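Putative modification methylase (Thermus thermophilus, PDB 2ZIG) probably methylates the N4 atom of cytosine in DNA, with S-adenosyl-L-methionine as the methyl donor. Local coordinates at residues Arg92-Val100 with Val112-Cys123. Sequence-based numbering, arbitrary orientation.
Sequences RLVIVVGDV and VFPLHADIQVRC
L93 and C123 begin the packing of strand 91-97 on helix 115-125, L93 CD2 lying 4.3 Å from C123 SG. Both belong to the Rossmann-like fold of S-adenosyl-L-methionine-dependent methyltransferases, and the strand is an inner one of its mixed sheet. The helix returns over one face of that sheet; the axes of 92-97 and 115-123 run nearly antiparallel, at 159°. L93, I95 and V97 point toward it. V94 and V96 lie on the other face, against helix 222-232. I95 follows, its CD1 3.7 Å from CG2 of I119, while W80 of helix 66-86 also touches I95. The strand and helix converge toward V97. V97 CG1 meets L115 CD1 tightly at 3.5 Å, the two side chains crossing at about a right angle.

Beyond the strand, D99 grips the first turn of the helix. With chi1 at -73°, its CG lies beside its own backbone N and its carboxylate reaches H116. D99 OD1 accepts a hydrogen bond from the backbone N of H116 at 2.9 Å, nearly straight at 172°. D99 OD2 uses its syn lone pair for H116 ND1, 2.7 Å away. The carboxylate and imidazole are nearly coplanar, and this pairing probably restrains ring rotation. An alanine in place of D99 would probably leave both the helix N-H and ND1 without their acceptor and the imidazole less firmly fixed in rotation. The ring also lies at the dimer interface: H116 NE2 is hydrogen-bonded to NE2 of H116 in the second subunit, and Y169 stacks on the ring.

At V100 contact passes to the segment before the helix. CG1 of V112 packs 3.6 Å from V100 O, and V100 O also accepts a hydrogen bond from F113 N at 2.8 Å.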
ATOM      1  N   ARG B  92       1.635  18.353   5.107  1.00 28.33           N
ATOM      2  CA  ARG B  92       1.903  16.959   4.799  1.00 26.24           C
ATOM      3  C   ARG B  92       2.870  16.717   3.663  1.00 24.56           C
ATOM      4  O   ARG B  92       3.105  17.580   2.815  1.00 26.10           O
ATOM      5  CB  ARG B  92       0.586  16.222   4.509  1.00 25.19           C
ATOM      6  CG  ARG B  92      -0.163  16.693   3.265  1.00 27.63           C
ATOM      7  CD  ARG B  92      -1.431  15.867   3.035  1.00 29.10           C
ATOM      8  NE  ARG B  92      -2.420  16.092   4.088  1.00 29.30           N
ATOM      9  CZ  ARG B  92      -3.511  15.353   4.270  1.00 29.84           C
ATOM     10  NH1 ARG B  92      -3.770  14.323   3.469  1.00 29.13           N
ATOM     11  NH2 ARG B  92      -4.348  15.646   5.255  1.00 27.52           N
ATOM     12  N   LEU B  93       3.449  15.523   3.684  1.00 23.87           N
ATOM     13  CA  LEU B  93       4.366  15.078   2.654  1.00 22.52           C
ATOM     14  C   LEU B  93       3.595  14.030   1.840  1.00 21.81           C
ATOM     15  O   LEU B  93       3.192  12.992   2.367  1.00 20.91           O
ATOM     16  CB  LEU B  93       5.610  14.463   3.297  1.00 21.28           C
ATOM     17  CG  LEU B  93       6.457  13.476   2.493  1.00 21.85           C
ATOM     18  CD1 LEU B  93       7.226  14.181   1.386  1.00 20.77           C
ATOM     19  CD2 LEU B  93       7.410  12.784   3.442  1.00 23.33           C
ATOM     20  N   VAL B  94       3.367  14.326   0.566  1.00 23.16           N
ATOM     21  CA  VAL B  94       2.642  13.415  -0.321  1.00 22.04           C
ATOM     22  C   VAL B  94       3.679  12.782  -1.239  1.00 23.79           C
ATOM     23  O   VAL B  94       4.430  13.488  -1.910  1.00 24.31           O
ATOM     24  CB  VAL B  94       1.602  14.175  -1.182  1.00 22.87           C
ATOM     25  CG1 VAL B  94       0.784  13.194  -2.012  1.00 22.88           C
ATOM     26  CG2 VAL B  94       0.682  14.977  -0.290  1.00 21.75           C
ATOM     27  N   ILE B  95       3.724  11.455  -1.269  1.00 23.66           N
ATOM     28  CA  ILE B  95       4.701  10.750  -2.092  1.00 24.40           C
ATOM     29  C   ILE B  95       4.051   9.799  -3.102  1.00 25.04           C
ATOM     30  O   ILE B  95       3.374   8.839  -2.726  1.00 22.63           O
ATOM     31  CB  ILE B  95       5.675   9.952  -1.199  1.00 24.38           C
ATOM     32  CG1 ILE B  95       6.272  10.878  -0.128  1.00 25.87           C
ATOM     33  CG2 ILE B  95       6.784   9.368  -2.038  1.00 24.04           C
ATOM     34  CD1 ILE B  95       7.101  10.167   0.931  1.00 24.19           C
ATOM     35  N   VAL B  96       4.250  10.083  -4.385  1.00 25.15           N
ATOM     36  CA  VAL B  96       3.695   9.254  -5.451  1.00 25.49           C
ATOM     37  C   VAL B  96       4.746   8.192  -5.747  1.00 26.00           C
ATOM     38  O   VAL B  96       5.806   8.489  -6.299  1.00 25.38           O
ATOM     39  CB  VAL B  96       3.410  10.095  -6.703  1.00 25.31           C
ATOM     40  CG1 VAL B  96       2.815   9.217  -7.798  1.00 24.66           C
ATOM     41  CG2 VAL B  96       2.460  11.242  -6.340  1.00 25.19           C
ATOM     42  N   VAL B  97       4.440   6.954  -5.359  1.00 27.66           N
ATOM     43  CA  VAL B  97       5.367   5.835  -5.516  1.00 28.67           C
ATOM     44  C   VAL B  97       4.754   4.610  -6.169  1.00 28.60           C
ATOM     45  O   VAL B  97       3.683   4.170  -5.771  1.00 27.34           O
ATOM     46  CB  VAL B  97       5.880   5.306  -4.150  1.00 28.23           C
ATOM     47  CG1 VAL B  97       7.263   4.748  -4.314  1.00 31.01           C
ATOM     48  CG2 VAL B  97       5.811   6.371  -3.098  1.00 29.19           C
ATOM     49  N   GLY B  98       5.461   4.052  -7.147  1.00 28.45           N
ATOM     50  CA  GLY B  98       5.011   2.834  -7.791  1.00 28.46           C
ATOM     51  C   GLY B  98       5.981   1.766  -7.306  1.00 31.12           C
ATOM     52  O   GLY B  98       7.182   2.036  -7.219  1.00 32.85           O
ATOM     53  N   ASP B  99       5.503   0.574  -6.964  1.00 27.17           N
ATOM     54  CA  ASP B  99       6.428  -0.447  -6.500  1.00 32.36           C
ATOM     55  C   ASP B  99       7.292  -0.978  -7.643  1.00 34.51           C
ATOM     56  O   ASP B  99       6.812  -1.232  -8.751  1.00 35.55           O
ATOM     57  CB  ASP B  99       5.672  -1.562  -5.765  1.00 29.96           C
ATOM     58  CG  ASP B  99       5.192  -1.107  -4.390  1.00 30.61           C
ATOM     59  OD1 ASP B  99       5.571   0.014  -4.009  1.00 29.99           O
ATOM     60  OD2 ASP B  99       4.457  -1.837  -3.693  1.00 29.53           O
ATOM     61  N   VAL B 100       8.582  -1.123  -7.361  1.00 38.15           N
ATOM     62  CA  VAL B 100       9.558  -1.565  -8.350  1.00 40.14           C
ATOM     63  C   VAL B 100       9.662  -3.060  -8.575  1.00 41.75           C
ATOM     64  O   VAL B 100      10.213  -3.789  -7.757  1.00 41.13           O
ATOM     65  CB  VAL B 100      10.941  -1.034  -7.983  1.00 41.57           C
ATOM     66  CG1 VAL B 100      11.959  -1.459  -9.031  1.00 41.37           C
ATOM     67  CG2 VAL B 100      10.879   0.489  -7.850  1.00 41.08           C
ATOM     68  N   VAL B 112       8.602  -8.200  -6.457  1.00 39.43           N
ATOM     69  CA  VAL B 112       8.461  -6.757  -6.505  1.00 37.11           C
ATOM     70  C   VAL B 112       8.935  -6.144  -5.200  1.00 35.57           C
ATOM     71  O   VAL B 112       8.557  -6.607  -4.126  1.00 35.79           O
ATOM     72  CB  VAL B 112       6.984  -6.374  -6.702  1.00 36.22           C
ATOM     73  CG1 VAL B 112       6.856  -4.891  -6.961  1.00 34.75           C
ATOM     74  CG2 VAL B 112       6.386  -7.178  -7.839  1.00 37.26           C
ATOM     75  N   PHE B 113       9.774  -5.117  -5.285  1.00 33.44           N
ATOM     76  CA  PHE B 113      10.225  -4.450  -4.077  1.00 33.13           C
ATOM     77  C   PHE B 113       9.056  -3.578  -3.630  1.00 31.18           C
ATOM     78  O   PHE B 113       8.575  -2.750  -4.397  1.00 30.85           O
ATOM     79  CB  PHE B 113      11.466  -3.594  -4.362  1.00 37.70           C
ATOM     80  CG  PHE B 113      12.766  -4.322  -4.136  1.00 40.72           C
ATOM     81  CD1 PHE B 113      13.133  -4.726  -2.858  1.00 41.46           C
ATOM     82  CD2 PHE B 113      13.596  -4.646  -5.205  1.00 43.46           C
ATOM     83  CE1 PHE B 113      14.310  -5.448  -2.646  1.00 44.11           C
ATOM     84  CE2 PHE B 113      14.775  -5.367  -5.004  1.00 44.97           C
ATOM     85  CZ  PHE B 113      15.132  -5.770  -3.722  1.00 44.24           C
ATOM     86  N   PRO B 114       8.566  -3.777  -2.394  1.00 29.31           N
ATOM     87  CA  PRO B 114       7.439  -3.005  -1.845  1.00 28.53           C
ATOM     88  C   PRO B 114       7.844  -1.589  -1.422  1.00 28.11           C
ATOM     89  O   PRO B 114       7.685  -1.206  -0.264  1.00 28.12           O
ATOM     90  CB  PRO B 114       6.995  -3.854  -0.660  1.00 28.36           C
ATOM     91  CG  PRO B 114       8.303  -4.380  -0.141  1.00 27.30           C
ATOM     92  CD  PRO B 114       9.035  -4.783  -1.420  1.00 29.09           C
ATOM     93  N   LEU B 115       8.362  -0.822  -2.376  1.00 26.27           N
ATOM     94  CA  LEU B 115       8.819   0.541  -2.126  1.00 26.32           C
ATOM     95  C   LEU B 115       7.870   1.412  -1.304  1.00 26.66           C
ATOM     96  O   LEU B 115       8.291   2.056  -0.340  1.00 25.69           O
ATOM     97  CB  LEU B 115       9.089   1.245  -3.452  1.00 27.33           C
ATOM     98  CG  LEU B 115      10.412   1.994  -3.635  1.00 28.40           C
ATOM     99  CD1 LEU B 115      10.227   3.030  -4.737  1.00 25.13           C
ATOM    100  CD2 LEU B 115      10.856   2.662  -2.337  1.00 27.33           C
ATOM    101  N   HIS B 116       6.594   1.442  -1.687  1.00 24.83           N
ATOM    102  CA  HIS B 116       5.627   2.275  -0.988  1.00 23.28           C
ATOM    103  C   HIS B 116       5.489   1.868   0.481  1.00 24.19           C
ATOM    104  O   HIS B 116       5.319   2.719   1.359  1.00 25.13           O
ATOM    105  CB  HIS B 116       4.249   2.208  -1.668  1.00 22.61           C
ATOM    106  CG  HIS B 116       3.399   1.064  -1.201  1.00 20.10           C
ATOM    107  ND1 HIS B 116       3.566  -0.227  -1.656  1.00 20.20           N
ATOM    108  CD2 HIS B 116       2.407   1.013  -0.281  1.00 19.46           C
ATOM    109  CE1 HIS B 116       2.713  -1.025  -1.038  1.00 18.10           C
ATOM    110  NE2 HIS B 116       1.998  -0.298  -0.198  1.00 20.49           N
ATOM    111  N   ALA B 117       5.558   0.568   0.745  1.00 23.37           N
ATOM    112  CA  ALA B 117       5.419   0.074   2.106  1.00 22.80           C
ATOM    113  C   ALA B 117       6.647   0.412   2.947  1.00 23.29           C
ATOM    114  O   ALA B 117       6.522   0.765   4.118  1.00 24.52           O
ATOM    115  CB  ALA B 117       5.184  -1.434   2.095  1.00 21.97           C
ATOM    116  N   ASP B 118       7.830   0.293   2.353  1.00 23.99           N
ATOM    117  CA  ASP B 118       9.063   0.611   3.060  1.00 25.22           C
ATOM    118  C   ASP B 118       9.068   2.093   3.394  1.00 27.67           C
ATOM    119  O   ASP B 118       9.514   2.491   4.472  1.00 28.84           O
ATOM    120  CB  ASP B 118      10.285   0.257   2.201  1.00 25.95           C
ATOM    121  CG  ASP B 118      10.675  -1.209   2.323  1.00 27.00           C
ATOM    122  OD1 ASP B 118      10.949  -1.640   3.462  1.00 26.93           O
ATOM    123  OD2 ASP B 118      10.702  -1.928   1.301  1.00 23.47           O
ATOM    124  N   ILE B 119       8.548   2.904   2.474  1.00 28.76           N
ATOM    125  CA  ILE B 119       8.491   4.345   2.674  1.00 29.12           C
ATOM    126  C   ILE B 119       7.529   4.672   3.812  1.00 29.29           C
ATOM    127  O   ILE B 119       7.877   5.425   4.725  1.00 27.28           O
ATOM    128  CB  ILE B 119       8.028   5.078   1.388  1.00 31.75           C
ATOM    129  CG1 ILE B 119       9.016   4.818   0.241  1.00 29.91           C
ATOM    130  CG2 ILE B 119       7.899   6.579   1.648  1.00 29.38           C
ATOM    131  CD1 ILE B 119      10.384   5.338   0.481  1.00 33.88           C
ATOM    132  N   GLN B 120       6.326   4.102   3.767  1.00 30.08           N
ATOM    133  CA  GLN B 120       5.331   4.351   4.817  1.00 29.21           C
ATOM    134  C   GLN B 120       5.871   4.025   6.198  1.00 29.37           C
ATOM    135  O   GLN B 120       5.742   4.818   7.126  1.00 31.04           O
ATOM    136  CB  GLN B 120       4.055   3.523   4.594  1.00 27.04           C
ATOM    137  CG  GLN B 120       3.061   4.141   3.642  1.00 22.77           C
ATOM    138  CD  GLN B 120       1.760   3.366   3.580  1.00 22.73           C
ATOM    139  OE1 GLN B 120       0.733   3.809   4.091  1.00 25.01           O
ATOM    140  NE2 GLN B 120       1.798   2.203   2.961  1.00 17.70           N
ATOM    141  N   VAL B 121       6.467   2.849   6.330  1.00 30.38           N
ATOM    142  CA  VAL B 121       7.012   2.409   7.605  1.00 30.26           C
ATOM    143  C   VAL B 121       8.098   3.360   8.114  1.00 30.88           C
ATOM    144  O   VAL B 121       8.009   3.885   9.221  1.00 31.85           O
ATOM    145  CB  VAL B 121       7.572   0.977   7.467  1.00 30.70           C
ATOM    146  CG1 VAL B 121       8.312   0.565   8.733  1.00 32.70           C
ATOM    147  CG2 VAL B 121       6.421   0.014   7.190  1.00 29.68           C
ATOM    148  N   ARG B 122       9.112   3.600   7.294  1.00 31.27           N
ATOM    149  CA  ARG B 122      10.200   4.478   7.690  1.00 32.50           C
ATOM    150  C   ARG B 122       9.748   5.894   8.048  1.00 32.37           C
ATOM    151  O   ARG B 122      10.372   6.547   8.883  1.00 33.78           O
ATOM    152  CB  ARG B 122      11.256   4.508   6.588  1.00 31.80           C
ATOM    153  CG  ARG B 122      12.018   3.200   6.465  1.00 33.69           C
ATOM    154  CD  ARG B 122      12.808   3.143   5.178  1.00 36.27           C
ATOM    155  NE  ARG B 122      13.731   2.010   5.140  1.00 37.80           N
ATOM    156  CZ  ARG B 122      14.993   2.056   5.559  1.00 37.90           C
ATOM    157  NH1 ARG B 122      15.492   3.184   6.050  1.00 37.06           N
ATOM    158  NH2 ARG B 122      15.761   0.978   5.480  1.00 34.93           N
ATOM    159  N   CYS B 123       8.666   6.368   7.434  1.00 31.09           N
ATOM    160  CA  CYS B 123       8.174   7.707   7.729  1.00 30.30           C
ATOM    161  C   CYS B 123       7.633   7.791   9.151  1.00 32.66           C
ATOM    162  O   CYS B 123       7.708   8.841   9.782  1.00 31.96           O
ATOM    163  CB  CYS B 123       7.095   8.135   6.727  1.00 27.18           C
ATOM    164  SG  CYS B 123       7.752   8.816   5.166  1.00 28.65           S
TER